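Local coordinates for centrosome-associated zinc finger protein CP190 (Drosophila melanogaster, PDB 6ER1), which organises chromatin domains and boundaries after recruitment by insulator DNA-binding proteins, homodimerising through its N-terminal BTB domain, the part present here, at residues Q40-S45 with E80-V85; V90-T95 with M115-L120; K107-A112 with K122-H127. One frame throughout, in Å; residues are numbered along the deposited sequence. Where two conformers were deposited one is given.

Contact 1: Q40-S45 with E80-V85; sequences QFRDNS and EFQADV
Phe-41 and Gln-82 bring the two backbones to 5.9 Å between their CA atoms, where a type I beta turn from Phe-41 to Asn-44 meets the start of helix 83-95 in the BTB fold. The turn lies in the hairpin between strands 37-40 and 46-49; Gln-82 occupies the N-cap position of the helix. Its side chain bends back at chi2 (-72°) and carries the amide to the hairpin, where OE1 accepts the backbone N-H of Arg-42 at 2.8 Å in an almost straight bond (173°). The donor is tilted a little from the carbonyl plane. Two waters extend this link: one donates to Gln-82 OE1 and accepts from Asp-43 N, the other joins Gln-82 NE2 to Gln-40 O. NE2 also binds Pro-78 O, so both ends of the amide are held and its rotation is fixed. The Arg-42 and Gln-82 side chains cross at about a right angle, with Arg-42 CG 3.5 Å from Gln-82 OE1. On the helix side of the turn, the buried Phe-41 ring lies over the first helical residue, its CE1 3.5 Å from Ala-83 N. Within the turn, Asp-43 OD1 accepts from Ser-45 N, which makes an Asx turn, and also from Ser-45 OG. Over the centre of the Phe-41 ring stands the Ala-83 methyl, a CH-pi contact with CB 3.9 Å from the centroid and 8° off the ring normal.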
loop_
_atom_site.group_PDB
_atom_site.type_symbol
_atom_site.label_atom_id
_atom_site.label_comp_id
_atom_site.label_asym_id
_atom_site.label_seq_id
_atom_site.Cartn_x
_atom_site.Cartn_y
_atom_site.Cartn_z
ATOM N N GLN A 40 10.386 -15.375 -7.856
ATOM C CA GLN A 40 10.512 -16.514 -8.759
ATOM C C GLN A 40 10.793 -17.813 -8.020
ATOM O O GLN A 40 11.761 -17.873 -7.230
ATOM C CB GLN A 40 11.564 -16.236 -9.829
ATOM C CG GLN A 40 11.627 -17.360 -10.869
ATOM C CD GLN A 40 12.363 -16.961 -12.110
ATOM O OE1 GLN A 40 12.121 -15.898 -12.668
ATOM N NE2 GLN A 40 13.268 -17.822 -12.560
ATOM N N PHE A 41 9.977 -18.832 -8.332
ATOM C CA PHE A 41 10.074 -20.154 -7.734
ATOM C C PHE A 41 10.962 -21.105 -8.546
ATOM O O PHE A 41 11.342 -20.796 -9.684
ATOM C CB PHE A 41 8.666 -20.679 -7.450
ATOM C CG PHE A 41 7.874 -19.774 -6.568
ATOM C CD1 PHE A 41 8.234 -19.609 -5.250
ATOM C CD2 PHE A 41 6.774 -19.103 -7.045
ATOM C CE1 PHE A 41 7.504 -18.774 -4.418
ATOM C CE2 PHE A 41 6.028 -18.292 -6.234
ATOM C CZ PHE A 41 6.392 -18.108 -4.904
ATOM N N ARG A 42 11.290 -22.251 -7.963
ATOM C CA ARG A 42 12.213 -23.217 -8.586
ATOM C C ARG A 42 11.680 -23.731 -9.918
ATOM O O ARG A 42 12.469 -24.007 -10.844
ATOM C CB ARG A 42 12.514 -24.395 -7.646
ATOM C CG ARG A 42 13.391 -24.038 -6.450
ATOM C CD ARG A 42 13.825 -25.290 -5.672
ATOM N NE ARG A 42 14.856 -26.040 -6.386
ATOM C CZ ARG A 42 15.435 -27.149 -5.921
ATOM N NH1 ARG A 42 16.349 -27.767 -6.651
ATOM N NH2 ARG A 42 15.115 -27.652 -4.731
ATOM N N ASP A 43 10.345 -23.833 -10.021
ATOM C CA ASP A 43 9.677 -24.269 -11.267
ATOM C C ASP A 43 9.563 -23.144 -12.352
ATOM O O ASP A 43 8.950 -23.349 -13.414
ATOM C CB ASP A 43 8.289 -24.907 -10.913
ATOM C CG ASP A 43 7.272 -23.912 -10.309
ATOM O OD1 ASP A 43 7.586 -22.711 -10.229
ATOM O OD2 ASP A 43 6.136 -24.383 -9.975
ATOM N N ASN A 44 10.156 -21.981 -12.062
ATOM C CA ASN A 44 10.221 -20.768 -12.917
ATOM C C ASN A 44 8.931 -19.954 -12.909
ATOM O O ASN A 44 8.862 -18.913 -13.572
ATOM C CB ASN A 44 10.728 -21.021 -14.352
ATOM C CG ASN A 44 12.091 -21.694 -14.388
ATOM O OD1 ASN A 44 13.003 -21.352 -13.627
ATOM N ND2 ASN A 44 12.235 -22.662 -15.277
ATOM N N SER A 45 7.932 -20.368 -12.121
ATOM C CA SER A 45 6.708 -19.579 -11.981
ATOM C C SER A 45 7.007 -18.339 -11.125
ATOM O O SER A 45 8.017 -18.276 -10.411
ATOM C CB SER A 45 5.563 -20.389 -11.378
ATOM O OG SER A 45 5.823 -20.758 -10.051
ATOM N N GLU A 80 13.951 -23.250 0.690
ATOM C CA GLU A 80 13.014 -23.467 1.798
ATOM C C GLU A 80 11.807 -22.551 1.769
ATOM O O GLU A 80 10.984 -22.638 2.687
ATOM C CB GLU A 80 13.693 -23.314 3.182
ATOM C CG GLU A 80 14.063 -21.883 3.648
ATOM C CD GLU A 80 15.434 -21.457 3.186
ATOM O OE1 GLU A 80 15.914 -21.991 2.142
ATOM O OE2 GLU A 80 16.002 -20.576 3.853
ATOM N N PHE A 81 11.679 -21.699 0.740
ATOM C CA PHE A 81 10.662 -20.657 0.735
ATOM C C PHE A 81 10.016 -20.618 -0.639
ATOM O O PHE A 81 10.225 -19.722 -1.451
ATOM C CB PHE A 81 11.340 -19.317 1.110
ATOM C CG PHE A 81 10.408 -18.212 1.508
ATOM C CD1 PHE A 81 9.622 -18.317 2.628
ATOM C CD2 PHE A 81 10.400 -17.009 0.801
ATOM C CE1 PHE A 81 8.826 -17.261 3.057
ATOM C CE2 PHE A 81 9.612 -15.951 1.233
ATOM C CZ PHE A 81 8.804 -16.081 2.345
ATOM N N GLN A 82 9.277 -21.697 -0.931
ATOM C CA GLN A 82 8.621 -21.883 -2.235
ATOM C C GLN A 82 7.140 -21.645 -2.146
ATOM O O GLN A 82 6.600 -21.186 -1.109
ATOM C CB GLN A 82 8.973 -23.292 -2.766
ATOM C CG GLN A 82 10.457 -23.406 -3.005
ATOM C CD GLN A 82 10.917 -22.606 -4.228
ATOM O OE1 GLN A 82 10.367 -22.774 -5.342
ATOM N NE2 GLN A 82 11.959 -21.798 -4.068
ATOM N N ALA A 83 6.426 -21.852 -3.245
ATOM C CA ALA A 83 5.031 -21.373 -3.348
ATOM C C ALA A 83 4.112 -21.972 -2.295
ATOM O O ALA A 83 3.145 -21.358 -1.900
ATOM C CB ALA A 83 4.471 -21.585 -4.754
ATOM N N ASP A 84 4.396 -23.231 -1.865
ATOM C CA ASP A 84 3.540 -23.822 -0.842
ATOM C C ASP A 84 3.337 -22.999 0.454
ATOM O O ASP A 84 2.300 -23.054 1.070
ATOM C CB ASP A 84 3.962 -25.274 -0.464
ATOM C CG ASP A 84 5.361 -25.399 0.078
ATOM O OD1 ASP A 84 6.185 -24.451 -0.070
ATOM O OD2 ASP A 84 5.638 -26.449 0.696
ATOM N N VAL A 85 4.389 -22.288 0.846
ATOM C CA VAL A 85 4.299 -21.374 1.995
ATOM C C VAL A 85 4.150 -19.908 1.558
ATOM O O VAL A 85 3.384 -19.172 2.222
ATOM C CB VAL A 85 5.457 -21.546 3.010
ATOM C CG1 VAL A 85 5.441 -22.956 3.591
ATOM C CG2 VAL A 85 6.810 -21.206 2.404
HETATM O O HOH W 1 13.215 -20.179 -6.388
HETATM O O HOH W 2 8.897 -24.381 -7.292
#

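Contact 2: V90-T95 with M115-L120; sequences VNFMYT and MNMTVL
Phe-92 and Met-117 both turn CG anti to the backbone N (chi1 169° and -173°), and the methionine then runs fully extended, which carries its CE methyl to the rim of the phenylalanine ring. There CE lies in the ring plane, 3.5 Å from Phe-92 CD2 and equally close to CE2, while the two side chains run past each other in opposite directions. A second methyl meets the same rim: Val-119 CG1 approaches in plane, 4.0 Å from Phe-92 CE2. Leu-120 instead covers a face, its CD1 standing 4.2 Å from the Phe-92 ring centroid and 10° off the normal, which fits a CH-pi contact. Met-93 meets the same Met-117 methyl from a direction roughly at right angles to the phenylalanine, its CG 3.7 Å from Met-117 CE; Met-93 CE lies 4.4 Å from Met-115 CE. No hydrogen bond joins the segments, and the touching residues are mostly buried, so the evidence is for purely apolar packing. Between helices 105-115 and 118-124 the chain turns: Asn-116 has positive phi in a Schellman motif, and Met-117 is the N-cap of helix 118-124. Trp-17 of the second subunit packs on Phe-92 and Val-119 and donates its NE1 to Met-93 O. The cluster thus joins helix 83-95 to the C-terminal helical pair at the dimer interface, in keeping with the homodimeric BTB fold.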
loop_
_atom_site.group_PDB
_atom_site.type_symbol
_atom_site.label_atom_id
_atom_site.label_comp_id
_atom_site.label_asym_id
_atom_site.label_seq_id
_atom_site.Cartn_x
_atom_site.Cartn_y
_atom_site.Cartn_z
ATOM N N VAL A 90 1.643 -14.594 1.487
ATOM C CA VAL A 90 1.399 -13.343 0.773
ATOM C C VAL A 90 -0.077 -13.027 0.746
ATOM O O VAL A 90 -0.504 -11.858 0.930
ATOM C CB VAL A 90 2.013 -13.371 -0.642
ATOM C CG1 VAL A 90 1.519 -12.213 -1.519
ATOM C CG2 VAL A 90 3.520 -13.333 -0.581
ATOM N N ASN A 91 -0.940 -14.018 0.501
ATOM C CA ASN A 91 -2.355 -13.718 0.523
ATOM C C ASN A 91 -2.845 -13.196 1.899
ATOM O O ASN A 91 -3.705 -12.279 1.984
ATOM C CB ASN A 91 -3.190 -14.911 0.075
ATOM C CG ASN A 91 -3.091 -15.216 -1.431
ATOM O OD1 ASN A 91 -2.852 -14.335 -2.232
ATOM N ND2 ASN A 91 -3.371 -16.442 -1.802
ATOM N N PHE A 92 -2.271 -13.746 2.957
ATOM C CA PHE A 92 -2.496 -13.252 4.324
ATOM C C PHE A 92 -2.050 -11.790 4.442
ATOM O O PHE A 92 -2.813 -10.958 5.001
ATOM C CB PHE A 92 -1.782 -14.110 5.361
ATOM C CG PHE A 92 -1.762 -13.531 6.729
ATOM C CD1 PHE A 92 -2.862 -13.480 7.531
ATOM C CD2 PHE A 92 -0.618 -12.907 7.139
ATOM C CE1 PHE A 92 -2.817 -12.857 8.762
ATOM C CE2 PHE A 92 -0.553 -12.288 8.376
ATOM C CZ PHE A 92 -1.648 -12.285 9.195
ATOM N N MET A 93 -0.890 -11.470 3.891
ATOM C CA MET A 93 -0.423 -10.056 4.026
ATOM C C MET A 93 -1.374 -9.080 3.379
ATOM O O MET A 93 -1.559 -7.937 3.883
ATOM C CB MET A 93 0.951 -9.889 3.431
ATOM C CG MET A 93 2.007 -10.633 4.153
ATOM S SD MET A 93 3.493 -10.685 3.125
ATOM C CE MET A 93 4.638 -10.969 4.268
ATOM N N TYR A 94 -2.048 -9.456 2.299
ATOM C CA TYR A 94 -3.018 -8.595 1.599
ATOM C C TYR A 94 -4.401 -8.545 2.231
ATOM O O TYR A 94 -5.157 -7.587 2.015
ATOM C CB TYR A 94 -3.164 -8.986 0.137
ATOM C CG TYR A 94 -2.040 -8.494 -0.749
ATOM C CD1 TYR A 94 -0.862 -9.187 -0.895
ATOM C CD2 TYR A 94 -2.145 -7.262 -1.402
ATOM C CE1 TYR A 94 0.179 -8.713 -1.671
ATOM C CE2 TYR A 94 -1.117 -6.786 -2.187
ATOM C CZ TYR A 94 0.056 -7.496 -2.318
ATOM O OH TYR A 94 1.065 -7.056 -3.127
ATOM N N THR A 95 -4.729 -9.532 3.045
ATOM C CA THR A 95 -6.116 -9.704 3.476
ATOM C C THR A 95 -6.394 -9.838 4.959
ATOM O O THR A 95 -7.515 -9.525 5.386
ATOM C CB THR A 95 -6.770 -10.960 2.826
ATOM O OG1 THR A 95 -6.143 -12.138 3.304
ATOM C CG2 THR A 95 -6.710 -10.932 1.317
ATOM N N MET A 115 10.941 -16.053 9.423
ATOM C CA MET A 115 10.713 -14.702 8.907
ATOM C C MET A 115 10.610 -13.711 10.071
ATOM O O MET A 115 10.663 -12.499 9.806
ATOM C CB MET A 115 9.401 -14.594 8.159
ATOM C CG MET A 115 9.318 -15.456 6.910
ATOM S SD MET A 115 7.652 -15.440 6.190
ATOM C CE MET A 115 7.689 -13.837 5.480
ATOM N N ASN A 116 10.433 -14.197 11.264
ATOM C CA ASN A 116 10.009 -13.429 12.457
ATOM C C ASN A 116 8.798 -12.662 12.128
ATOM O O ASN A 116 8.660 -11.438 12.491
ATOM C CB ASN A 116 11.106 -12.547 13.077
ATOM C CG ASN A 116 10.752 -12.224 14.488
ATOM O OD1 ASN A 116 10.319 -13.064 15.268
ATOM N ND2 ASN A 116 10.896 -10.886 14.834
ATOM N N MET A 117 7.809 -13.180 11.466
ATOM C CA MET A 117 6.595 -12.536 11.104
ATOM C C MET A 117 5.631 -12.616 12.247
ATOM O O MET A 117 4.699 -13.426 12.321
ATOM C CB MET A 117 6.005 -13.129 9.813
ATOM C CG MET A 117 4.821 -12.399 9.274
ATOM S SD MET A 117 4.401 -13.078 7.642
ATOM C CE MET A 117 2.837 -12.324 7.358
ATOM N N THR A 118 5.804 -11.683 13.208
ATOM C CA THR A 118 5.101 -11.710 14.441
ATOM C C THR A 118 3.586 -11.789 14.315
ATOM O O THR A 118 2.921 -12.541 15.069
ATOM C CB THR A 118 5.497 -10.430 15.260
ATOM O OG1 THR A 118 6.930 -10.409 15.350
ATOM C CG2 THR A 118 4.897 -10.440 16.646
ATOM N N VAL A 119 3.022 -11.003 13.397
ATOM C CA VAL A 119 1.574 -10.972 13.293
ATOM C C VAL A 119 1.016 -12.370 12.880
ATOM O O VAL A 119 -0.043 -12.743 13.315
ATOM C CB VAL A 119 1.062 -9.858 12.372
ATOM C CG1 VAL A 119 1.490 -10.028 10.946
ATOM C CG2 VAL A 119 -0.432 -9.596 12.520
ATOM N N LEU A 120 1.763 -13.060 12.050
ATOM C CA LEU A 120 1.317 -14.420 11.602
ATOM C C LEU A 120 1.576 -15.455 12.711
ATOM O O LEU A 120 0.757 -16.373 12.916
ATOM C CB LEU A 120 2.036 -14.770 10.303
ATOM C CG LEU A 120 1.690 -16.167 9.751
ATOM C CD1 LEU A 120 0.187 -16.277 9.579
ATOM C CD2 LEU A 120 2.462 -16.283 8.454
#

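Contact 3: K107-A112 with K122-H127; sequences KLLRTA and KLLEAH. With PO4 (phosphate ion), chain B.
Leu-124 pushes its CD1 methyl against helix 105-115. Before it, Lys-122 and Leu-123 are in the last turn of helix 118-124, and Leu-123 packs on Phe-92 of its own chain and on Lys-13 of the second subunit. At Leu-124, CG is anti to the carbonyl carbon (chi1 -77°) and CD1 comes down on the opposing backbone, 3.8 Å from Leu-109 CA. The same methyl lies 4.1 Å from Leu-109 CD1, and Ala-112 CB stands 4.4 Å from Leu-124 CD1. The two leucines run past each other in opposite directions, and the CA atoms of Leu-109 and Leu-124 are 6.8 Å apart. Glu-125, the first residue to leave helical geometry, crosses Leu-109 at about a right angle, its OE2 3.8 Å from Leu-109 CD1, at the exposed margin. Beyond Ala-126, the ND1-H of His-127 points to O4 of a phosphate, probably from the crystallisation liquor, near the ring plane, but the separation is too short for an ordinary hydrogen bond and is doubtful in detail. Helices 105-115 and 118-124 thus pack as a pair, with Leu-108 and Leu-124 reaching Phe-100 and Leu-98 of strand 97-101, while Thr-111 and Lys-107 touch helix 83-95.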
loop_
_atom_site.group_PDB
_atom_site.type_symbol
_atom_site.label_atom_id
_atom_site.label_comp_id
_atom_site.label_asym_id
_atom_site.label_seq_id
_atom_site.Cartn_x
_atom_site.Cartn_y
_atom_site.Cartn_z
ATOM N N LYS A 107 4.660 -26.390 8.897
ATOM C CA LYS A 107 5.562 -25.833 7.966
ATOM C C LYS A 107 5.306 -24.294 7.959
ATOM O O LYS A 107 6.316 -23.539 7.860
ATOM C CB LYS A 107 5.332 -26.399 6.554
ATOM C CG LYS A 107 6.516 -26.168 5.636
ATOM C CD LYS A 107 6.477 -26.883 4.299
ATOM C CE LYS A 107 7.711 -26.501 3.497
ATOM N NZ LYS A 107 7.826 -27.245 2.209
ATOM N N LEU A 108 4.078 -23.884 7.941
ATOM C CA LEU A 108 3.765 -22.436 7.940
ATOM C C LEU A 108 4.270 -21.860 9.227
ATOM O O LEU A 108 4.837 -20.686 9.161
ATOM C CB LEU A 108 2.292 -22.213 7.753
ATOM C CG LEU A 108 1.805 -22.468 6.324
ATOM C CD1 LEU A 108 0.281 -22.603 6.332
ATOM C CD2 LEU A 108 2.211 -21.319 5.388
ATOM N N LEU A 109 4.133 -22.479 10.367
ATOM C CA LEU A 109 4.634 -21.961 11.651
ATOM C C LEU A 109 6.102 -21.889 11.594
ATOM O O LEU A 109 6.685 -20.803 11.993
ATOM C CB LEU A 109 4.108 -22.776 12.788
ATOM C CG LEU A 109 4.433 -22.379 14.169
ATOM C CD1 LEU A 109 4.161 -20.905 14.425
ATOM C CD2 LEU A 109 3.745 -23.228 15.192
ATOM N N ARG A 110 6.861 -22.858 11.148
ATOM C CA ARG A 110 8.295 -22.779 11.052
ATOM C C ARG A 110 8.699 -21.666 10.087
ATOM O O ARG A 110 9.727 -20.958 10.388
ATOM C CB ARG A 110 8.951 -24.128 10.687
ATOM C CG ARG A 110 8.819 -25.145 11.814
ATOM C CD ARG A 110 9.473 -26.490 11.472
ATOM N NE ARG A 110 8.852 -27.222 10.373
ATOM C CZ ARG A 110 7.820 -28.037 10.547
ATOM N NH1 ARG A 110 7.285 -28.248 11.723
ATOM N NH2 ARG A 110 7.372 -28.692 9.467
ATOM N N THR A 111 8.016 -21.444 9.007
ATOM C CA THR A 111 8.326 -20.414 8.061
ATOM C C THR A 111 8.066 -19.030 8.778
ATOM O O THR A 111 8.965 -18.129 8.625
ATOM C CB THR A 111 7.528 -20.489 6.789
ATOM O OG1 THR A 111 7.851 -21.762 6.148
ATOM C CG2 THR A 111 7.796 -19.439 5.814
ATOM N N ALA A 112 6.975 -18.879 9.452
ATOM C CA ALA A 112 6.698 -17.554 10.136
ATOM C C ALA A 112 7.765 -17.403 11.124
ATOM O O ALA A 112 8.177 -16.168 11.332
ATOM C CB ALA A 112 5.354 -17.624 10.774
ATOM N N LYS A 122 1.417 -14.889 15.928
ATOM C CA LYS A 122 0.339 -14.702 16.867
ATOM C C LYS A 122 -0.953 -15.361 16.367
ATOM O O LYS A 122 -1.680 -16.003 17.130
ATOM C CB LYS A 122 0.160 -13.191 17.130
ATOM C CG LYS A 122 1.290 -12.642 17.961
ATOM C CD LYS A 122 1.030 -11.205 18.380
ATOM C CE LYS A 122 2.203 -10.616 19.144
ATOM N NZ LYS A 122 2.116 -9.134 19.153
ATOM N N LEU A 123 -1.241 -15.207 15.084
ATOM C CA LEU A 123 -2.438 -15.834 14.524
ATOM C C LEU A 123 -2.377 -17.386 14.612
ATOM O O LEU A 123 -3.348 -18.025 15.031
ATOM C CB LEU A 123 -2.619 -15.363 13.096
ATOM C CG LEU A 123 -3.818 -15.977 12.361
ATOM C CD1 LEU A 123 -5.130 -15.698 13.079
ATOM C CD2 LEU A 123 -3.858 -15.506 10.934
ATOM N N LEU A 124 -1.232 -17.945 14.246
ATOM C CA LEU A 124 -1.102 -19.430 14.186
ATOM C C LEU A 124 -1.118 -20.005 15.566
ATOM O O LEU A 124 -1.516 -21.159 15.754
ATOM C CB LEU A 124 0.180 -19.764 13.479
ATOM C CG LEU A 124 0.134 -19.607 11.959
ATOM C CD1 LEU A 124 1.546 -19.731 11.433
ATOM C CD2 LEU A 124 -0.782 -20.601 11.280
ATOM N N GLU A 125 -0.755 -19.193 16.565
ATOM C CA GLU A 125 -0.695 -19.630 17.951
ATOM C C GLU A 125 -1.921 -19.194 18.765
ATOM O O GLU A 125 -1.941 -19.420 19.967
ATOM C CB GLU A 125 0.586 -19.065 18.583
ATOM C CG GLU A 125 1.863 -19.611 17.963
ATOM C CD GLU A 125 3.150 -18.907 18.370
ATOM O OE1 GLU A 125 3.139 -17.921 19.140
ATOM O OE2 GLU A 125 4.205 -19.355 17.885
ATOM N N ALA A 126 -2.950 -18.639 18.125
ATOM C CA ALA A 126 -4.129 -18.099 18.828
ATOM C C ALA A 126 -4.961 -19.186 19.470
ATOM O O ALA A 126 -5.076 -20.292 18.947
ATOM C CB ALA A 126 -5.012 -17.289 17.870
ATOM N N HIS A 127 -5.589 -18.847 20.592
ATOM C CA HIS A 127 -6.439 -19.808 21.282
ATOM C C HIS A 127 -7.661 -19.162 21.898
ATOM O O HIS A 127 -7.731 -17.950 22.027
ATOM C CB HIS A 127 -5.613 -20.562 22.328
ATOM C CG HIS A 127 -4.943 -19.675 23.323
ATOM N ND1 HIS A 127 -5.565 -19.244 24.469
ATOM C CD2 HIS A 127 -3.706 -19.127 23.340
ATOM C CE1 HIS A 127 -4.740 -18.479 25.160
ATOM N NE2 HIS A 127 -3.607 -18.387 24.489
HETATM P P PO4 B . -7.887 -19.198 26.962
HETATM O O1 PO4 B . -6.703 -18.529 27.615
HETATM O O2 PO4 B . -8.790 -18.023 26.709
HETATM O O3 PO4 B . -8.508 -20.227 27.853
HETATM O O4 PO4 B . -7.506 -19.881 25.670
#

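How the contacts relate
The three contacts follow helix 83-95 and its two C-terminal companions through one BTB domain. Contact 1 holds the start of that helix and contact 2 its end, with centres about 17 Å apart; Phe-81 CE1 packs on Met-115 SD at 3.8 Å. Contacts 1 and 3, about 20 Å apart between centres, are joined by a salt bridge, Asp-84 OD2 to Lys-107 NZ at 2.8 Å. Contacts 2 and 3 are closest, about 10 Å between centres, and share helix 118-124: Met-117 N probably bonds to Ala-112 O at 3.0 Å, and Phe-92 CE1 meets Leu-123 CD2 at 3.6 Å. The second subunit reaches contacts 2 and 3 but not contact 1, and the phosphate sits at His-127, away from the leucine packing.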